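Local coordinates for phosphosugar isomerase (Escherichia coli O6:H1, PDB 5UQI), which probably interconverts arabinose-5-phosphate and ribulose-5-phosphate as a sugar isomerase of the SIS family, and binds arabinose-5-phosphate, at residues 92-97 with 118-123; 124-129 with 138-143. All coordinates share one frame; numbering follows the deposited sequence.

Contact 1: 92-97 with 118-123; sequences DVVILI and NYLISF
Ile95 lays its CG2 methyl over one face of the Phe123 ring, 3.8 Å from the ring centroid and 8° off its normal, a CH-pi contact. CG1 sits beside the backbone N (chi1 -63°), which places CG2 anti to that N and over the ring. CG1 itself turns to Ile121, whose side chain runs alongside and points the same way. On the same face, toward the start of the strand, Ile121 CD1 reaches Val93 CG1 at 3.6 Å; toward its end, Ile97 CG1 meets Phe123 CD2 obliquely. On the other face, Val94 CB touches Leu120 CD2 at 3.7 Å, and Leu96 CD1 reaches Leu120 CB.

The backbone between these two layers forms a parallel ladder, its axes diverging by 23°. Leu96 N donates to Ile121 O (2.8 Å), and Ile121 N in turn donates to Val94 O. Val94 N to Tyr119 O and Phe123 N to Leu96 O extend the pattern at its two ends.

At the polar edge Asn118 ND2 takes over from the main chain, giving a hydrogen to Asp92 O at 2.9 Å from above the carbonyl plane. Beside this amide bond, a water donates to the same oxygen and accepts from Tyr119 N, bridging the two. The Asp92 carboxylate is held by the backbone N atoms of Ala89 (to OD2) and Lys45 (to OD1).

Helix 110-116 lies in the connection between these neighbouring strands of the SIS domain's parallel sheet. Leu35 and Leu39 of helix 32-41 cover the isoleucine face, with strands 46-50 and 137-140 flanking the pair.

Contact 2: 124-129 with 138-143; sequences TRSHHS and SVEIPV
His127 and Ser138 meet through a short hydrogen bond, ND1 to OG at 2.6 Å, where the loop after strand 120-124 of the SIS domain's parallel sheet meets strand 137-140. The hydroxyl lies at the edge of the imidazole, near its plane, and either atom could be the donor. Glu140 approaches the same ring over a face: its CB stands 3.5 Å from the centroid, 15° off the normal, in a CH-pi contact displaced toward the rim. With CG anti to the backbone N (chi1 -178°) and the chain extended beyond it, the glutamate passes by the ring and brings OE2 to His127 N, at 2.9 Å and on the anti side of the carboxylate. One strand thus grips both backbone and ring of the histidine, limiting the ring's rotation.

Behind this shell, Ile141 N donates to Thr124 O at 2.8 Å, and a longer bond joins Thr124 N to Val139 O, closing a parallel bridge. Two successive ST turns shape the loop, Thr124 OG1 accepting from Ser126 N and Ser126 OG from His128 N. A type I turn, Ser126 to Ser129, overlaps the second and ends at the N-cap of helix 130-134. Arg125 touches Ser100 and makes a weak NH1 hydrogen bond to Asn99 OD1, both arabinose-5-phosphate pocket residues. One water lies 2.9 Å from Thr124 OG1 and 2.7 Å from Ser138 OG while donating to Val139 O.

How the contacts relate
Strand 120-124 pairs with 93-97 in contact 1; its last residue, Thr124, and the loop after it meet 137-140, an outermost strand in this chain, and the residues beyond it in contact 2. The two touch directly: Ser122 O lies 2.9 Å from Val139 N, a probable hydrogen bond, and Phe123 packs against Val139 and Ile141. Of twelve touching residues in contact 1, ten are buried, and aliphatic and aromatic groups dominate there, with polar side-chain bonding confined to one end. Contact 2 is partly buried, with three of nine residues enclosed; imidazole, carboxylate, hydroxyl groups and water do much of the work. Arabinose-5-phosphate lies about 6 Å from the side chains of Ile97 and Arg125, near both.

Contact 1: 92-97 with 118-123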
loop_
_atom_site.group_PDB
_atom_site.type_symbol
_atom_site.label_atom_id
_atom_site.label_comp_id
_atom_site.label_asym_id
_atom_site.label_seq_id
_atom_site.Cartn_x
_atom_site.Cartn_y
_atom_site.Cartn_z
ATOM N N ASP A 92 14.077 -8.169 -6.263
ATOM C CA ASP A 92 13.010 -7.598 -5.431
ATOM C C ASP A 92 12.006 -6.862 -6.267
ATOM O O ASP A 92 12.339 -6.356 -7.347
ATOM C CB ASP A 92 13.608 -6.610 -4.429
ATOM C CG ASP A 92 14.563 -7.282 -3.403
ATOM O OD1 ASP A 92 14.528 -8.526 -3.185
ATOM O OD2 ASP A 92 15.461 -6.570 -2.876
ATOM N N VAL A 93 10.757 -6.867 -5.814
ATOM C CA VAL A 93 9.678 -6.131 -6.487
ATOM C C VAL A 93 9.336 -4.993 -5.571
ATOM O O VAL A 93 9.238 -5.249 -4.366
ATOM C CB VAL A 93 8.451 -7.032 -6.749
ATOM C CG1 VAL A 93 7.207 -6.243 -7.191
ATOM C CG2 VAL A 93 8.893 -8.145 -7.724
ATOM N N VAL A 94 9.095 -3.802 -6.111
ATOM C CA VAL A 94 8.910 -2.568 -5.300
ATOM C C VAL A 94 7.471 -2.122 -5.430
ATOM O O VAL A 94 6.942 -1.977 -6.568
ATOM C CB VAL A 94 9.914 -1.460 -5.737
ATOM C CG1 VAL A 94 9.706 -0.207 -4.912
ATOM C CG2 VAL A 94 11.346 -1.926 -5.617
ATOM N N ILE A 95 6.802 -1.870 -4.283
ATOM C CA ILE A 95 5.490 -1.266 -4.305
ATOM C C ILE A 95 5.645 0.117 -3.717
ATOM O O ILE A 95 6.039 0.257 -2.549
ATOM C CB ILE A 95 4.450 -2.061 -3.466
ATOM C CG1 ILE A 95 4.258 -3.480 -4.066
ATOM C CG2 ILE A 95 3.157 -1.319 -3.359
ATOM C CD1 ILE A 95 3.305 -4.400 -3.273
ATOM N N LEU A 96 5.347 1.147 -4.484
ATOM C CA LEU A 96 5.443 2.507 -3.971
ATOM C C LEU A 96 4.037 3.030 -3.696
ATOM O O LEU A 96 3.147 2.990 -4.559
ATOM C CB LEU A 96 6.091 3.441 -5.005
ATOM C CG LEU A 96 7.521 2.995 -5.342
ATOM C CD1 LEU A 96 7.601 2.286 -6.723
ATOM C CD2 LEU A 96 8.511 4.155 -5.262
ATOM N N ILE A 97 3.783 3.516 -2.474
ATOM C CA ILE A 97 2.454 3.952 -2.048
ATOM C C ILE A 97 2.429 5.437 -1.899
ATOM O O ILE A 97 3.243 6.016 -1.168
ATOM C CB ILE A 97 2.040 3.267 -0.688
ATOM C CG1 ILE A 97 2.028 1.754 -0.848
ATOM C CG2 ILE A 97 0.650 3.826 -0.292
ATOM C CD1 ILE A 97 1.543 1.050 0.452
ATOM N N ASN A 118 14.383 -2.867 -11.214
ATOM C CA ASN A 118 13.296 -3.609 -10.610
ATOM C C ASN A 118 11.891 -3.344 -11.154
ATOM O O ASN A 118 11.574 -2.206 -11.553
ATOM C CB ASN A 118 13.292 -3.280 -9.115
ATOM C CG ASN A 118 14.628 -3.559 -8.460
ATOM O OD1 ASN A 118 15.568 -2.734 -8.520
ATOM N ND2 ASN A 118 14.704 -4.691 -7.817
ATOM N N TYR A 119 11.017 -4.339 -11.050
ATOM C CA TYR A 119 9.623 -4.168 -11.404
ATOM C C TYR A 119 8.947 -3.289 -10.355
ATOM O O TYR A 119 9.133 -3.545 -9.140
ATOM C CB TYR A 119 8.973 -5.551 -11.418
ATOM C CG TYR A 119 7.644 -5.543 -12.103
ATOM C CD1 TYR A 119 6.491 -5.191 -11.462
ATOM C CD2 TYR A 119 7.545 -5.842 -13.471
ATOM C CE1 TYR A 119 5.255 -5.140 -12.089
ATOM C CE2 TYR A 119 6.318 -5.785 -14.092
ATOM C CZ TYR A 119 5.172 -5.463 -13.420
ATOM O OH TYR A 119 3.922 -5.421 -14.046
ATOM N N LEU A 120 8.307 -2.224 -10.816
ATOM C CA LEU A 120 7.723 -1.189 -9.934
ATOM C C LEU A 120 6.225 -1.244 -10.009
ATOM O O LEU A 120 5.633 -1.172 -11.064
ATOM C CB LEU A 120 8.211 0.228 -10.299
ATOM C CG LEU A 120 9.729 0.393 -10.430
ATOM C CD1 LEU A 120 9.950 1.868 -10.849
ATOM C CD2 LEU A 120 10.483 -0.009 -9.130
ATOM N N ILE A 121 5.566 -1.266 -8.830
ATOM C CA ILE A 121 4.125 -1.235 -8.716
ATOM C C ILE A 121 3.777 0.027 -7.944
ATOM O O ILE A 121 4.462 0.338 -6.974
ATOM C CB ILE A 121 3.665 -2.473 -7.876
ATOM C CG1 ILE A 121 3.988 -3.746 -8.693
ATOM C CG2 ILE A 121 2.173 -2.401 -7.547
ATOM C CD1 ILE A 121 3.846 -4.986 -7.817
ATOM N N SER A 122 2.750 0.748 -8.346
ATOM C CA SER A 122 2.292 1.892 -7.580
ATOM C C SER A 122 0.893 1.662 -7.031
ATOM O O SER A 122 0.059 1.040 -7.677
ATOM C CB SER A 122 2.309 3.223 -8.359
ATOM O OG SER A 122 1.403 3.089 -9.527
ATOM N N PHE A 123 0.639 2.142 -5.797
ATOM C CA PHE A 123 -0.714 2.244 -5.299
ATOM C C PHE A 123 -1.013 3.715 -5.149
ATOM O O PHE A 123 -0.418 4.401 -4.263
ATOM C CB PHE A 123 -0.775 1.627 -3.858
ATOM C CG PHE A 123 -0.728 0.097 -3.753
ATOM C CD1 PHE A 123 -0.435 -0.762 -4.811
ATOM C CD2 PHE A 123 -0.885 -0.497 -2.462
ATOM C CE1 PHE A 123 -0.418 -2.137 -4.648
ATOM C CE2 PHE A 123 -0.816 -1.881 -2.298
ATOM C CZ PHE A 123 -0.616 -2.708 -3.378
HETATM O O HOH W 1 11.914 -6.888 -9.972
#

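Contact 2: 124-129 with 138-143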
loop_
_atom_site.group_PDB
_atom_site.type_symbol
_atom_site.label_atom_id
_atom_site.label_comp_id
_atom_site.label_asym_id
_atom_site.label_seq_id
_atom_site.Cartn_x
_atom_site.Cartn_y
_atom_site.Cartn_z
ATOM N N THR A 124 -1.929 4.284 -5.966
ATOM C CA THR A 124 -2.259 5.717 -5.956
ATOM C C THR A 124 -3.737 5.861 -6.262
ATOM O O THR A 124 -4.347 4.874 -6.691
ATOM C CB THR A 124 -1.449 6.563 -6.989
ATOM O OG1 THR A 124 -2.001 6.388 -8.319
ATOM C CG2 THR A 124 0.070 6.166 -7.020
ATOM N N ARG A 125 -4.227 7.078 -6.144
ATOM C CA ARG A 125 -5.626 7.315 -6.416
ATOM C C ARG A 125 -5.890 7.462 -7.909
ATOM O O ARG A 125 -7.071 7.629 -8.273
ATOM C CB ARG A 125 -6.089 8.536 -5.632
ATOM C CG ARG A 125 -5.738 9.862 -6.209
ATOM C CD ARG A 125 -6.183 10.988 -5.263
ATOM N NE ARG A 125 -5.563 12.198 -5.734
ATOM C CZ ARG A 125 -5.188 13.231 -4.974
ATOM N NH1 ARG A 125 -5.345 13.184 -3.652
ATOM N NH2 ARG A 125 -4.617 14.300 -5.544
ATOM N N SER A 126 -4.855 7.464 -8.733
ATOM C CA SER A 126 -5.032 7.740 -10.201
ATOM C C SER A 126 -3.967 7.172 -11.087
ATOM O O SER A 126 -2.760 7.474 -10.904
ATOM C CB SER A 126 -5.028 9.249 -10.425
ATOM O OG SER A 126 -5.167 9.570 -11.845
ATOM N N HIS A 127 -4.382 6.410 -12.110
ATOM C CA HIS A 127 -3.427 5.932 -13.102
ATOM C C HIS A 127 -2.684 7.058 -13.844
ATOM O O HIS A 127 -1.594 6.816 -14.372
ATOM C CB HIS A 127 -4.151 5.058 -14.177
ATOM C CG HIS A 127 -4.737 3.750 -13.686
ATOM N ND1 HIS A 127 -3.989 2.764 -13.072
ATOM C CD2 HIS A 127 -5.975 3.219 -13.873
ATOM C CE1 HIS A 127 -4.753 1.719 -12.823
ATOM N NE2 HIS A 127 -5.970 1.954 -13.333
ATOM N N HIS A 128 -3.239 8.265 -13.807
ATOM C CA HIS A 128 -2.630 9.390 -14.500
ATOM C C HIS A 128 -1.603 10.141 -13.672
ATOM O O HIS A 128 -1.008 11.127 -14.143
ATOM C CB HIS A 128 -3.704 10.396 -15.023
ATOM C CG HIS A 128 -4.689 9.779 -15.959
ATOM N ND1 HIS A 128 -4.371 9.478 -17.271
ATOM C CD2 HIS A 128 -5.958 9.347 -15.768
ATOM C CE1 HIS A 128 -5.412 8.910 -17.854
ATOM N NE2 HIS A 128 -6.393 8.827 -16.969
ATOM N N SER A 129 -1.390 9.694 -12.429
ATOM C CA SER A 129 -0.455 10.415 -11.563
ATOM C C SER A 129 0.960 10.180 -12.059
ATOM O O SER A 129 1.231 9.177 -12.725
ATOM C CB SER A 129 -0.633 10.001 -10.081
ATOM O OG SER A 129 -0.244 8.633 -9.889
ATOM N N SER A 138 0.482 0.059 -12.476
ATOM C CA SER A 138 -0.311 1.011 -11.676
ATOM C C SER A 138 -1.576 0.360 -11.166
ATOM O O SER A 138 -2.439 -0.141 -11.970
ATOM C CB SER A 138 -0.672 2.273 -12.514
ATOM O OG SER A 138 -1.679 3.037 -11.848
ATOM N N VAL A 139 -1.733 0.395 -9.827
ATOM C CA VAL A 139 -2.934 -0.079 -9.214
ATOM C C VAL A 139 -3.663 1.156 -8.724
ATOM O O VAL A 139 -3.132 1.949 -7.889
ATOM C CB VAL A 139 -2.598 -0.994 -8.019
ATOM C CG1 VAL A 139 -3.870 -1.419 -7.323
ATOM C CG2 VAL A 139 -1.805 -2.192 -8.469
ATOM N N GLU A 140 -4.890 1.365 -9.183
ATOM C CA GLU A 140 -5.626 2.582 -8.863
ATOM C C GLU A 140 -6.558 2.227 -7.699
ATOM O O GLU A 140 -7.327 1.239 -7.753
ATOM C CB GLU A 140 -6.381 3.123 -10.097
ATOM C CG GLU A 140 -7.128 4.420 -9.867
ATOM C CD GLU A 140 -7.770 4.924 -11.171
ATOM O OE1 GLU A 140 -8.867 4.410 -11.436
ATOM O OE2 GLU A 140 -7.203 5.748 -11.948
ATOM N N ILE A 141 -6.402 2.950 -6.593
ATOM C CA ILE A 141 -7.237 2.738 -5.410
ATOM C C ILE A 141 -7.960 4.067 -5.221
ATOM O O ILE A 141 -7.439 4.967 -4.560
ATOM C CB ILE A 141 -6.385 2.403 -4.177
ATOM C CG1 ILE A 141 -5.519 1.149 -4.483
ATOM C CG2 ILE A 141 -7.330 2.216 -2.961
ATOM C CD1 ILE A 141 -4.580 0.703 -3.383
ATOM N N PRO A 142 -9.171 4.183 -5.803
ATOM C CA PRO A 142 -9.862 5.464 -5.831
ATOM C C PRO A 142 -10.339 5.866 -4.415
ATOM O O PRO A 142 -10.875 5.032 -3.659
ATOM C CB PRO A 142 -11.042 5.195 -6.785
ATOM C CG PRO A 142 -11.340 3.744 -6.593
ATOM C CD PRO A 142 -10.042 3.066 -6.232
ATOM N N VAL A 143 -10.068 7.113 -4.059
ATOM C CA VAL A 143 -10.525 7.685 -2.806
ATOM C C VAL A 143 -11.059 9.075 -3.130
ATOM O O VAL A 143 -10.296 9.963 -3.506
ATOM C CB VAL A 143 -9.388 7.771 -1.749
ATOM C CG1 VAL A 143 -9.924 8.370 -0.438
ATOM C CG2 VAL A 143 -8.716 6.398 -1.520
HETATM O O HOH W 2 -1.321 3.753 -9.253
#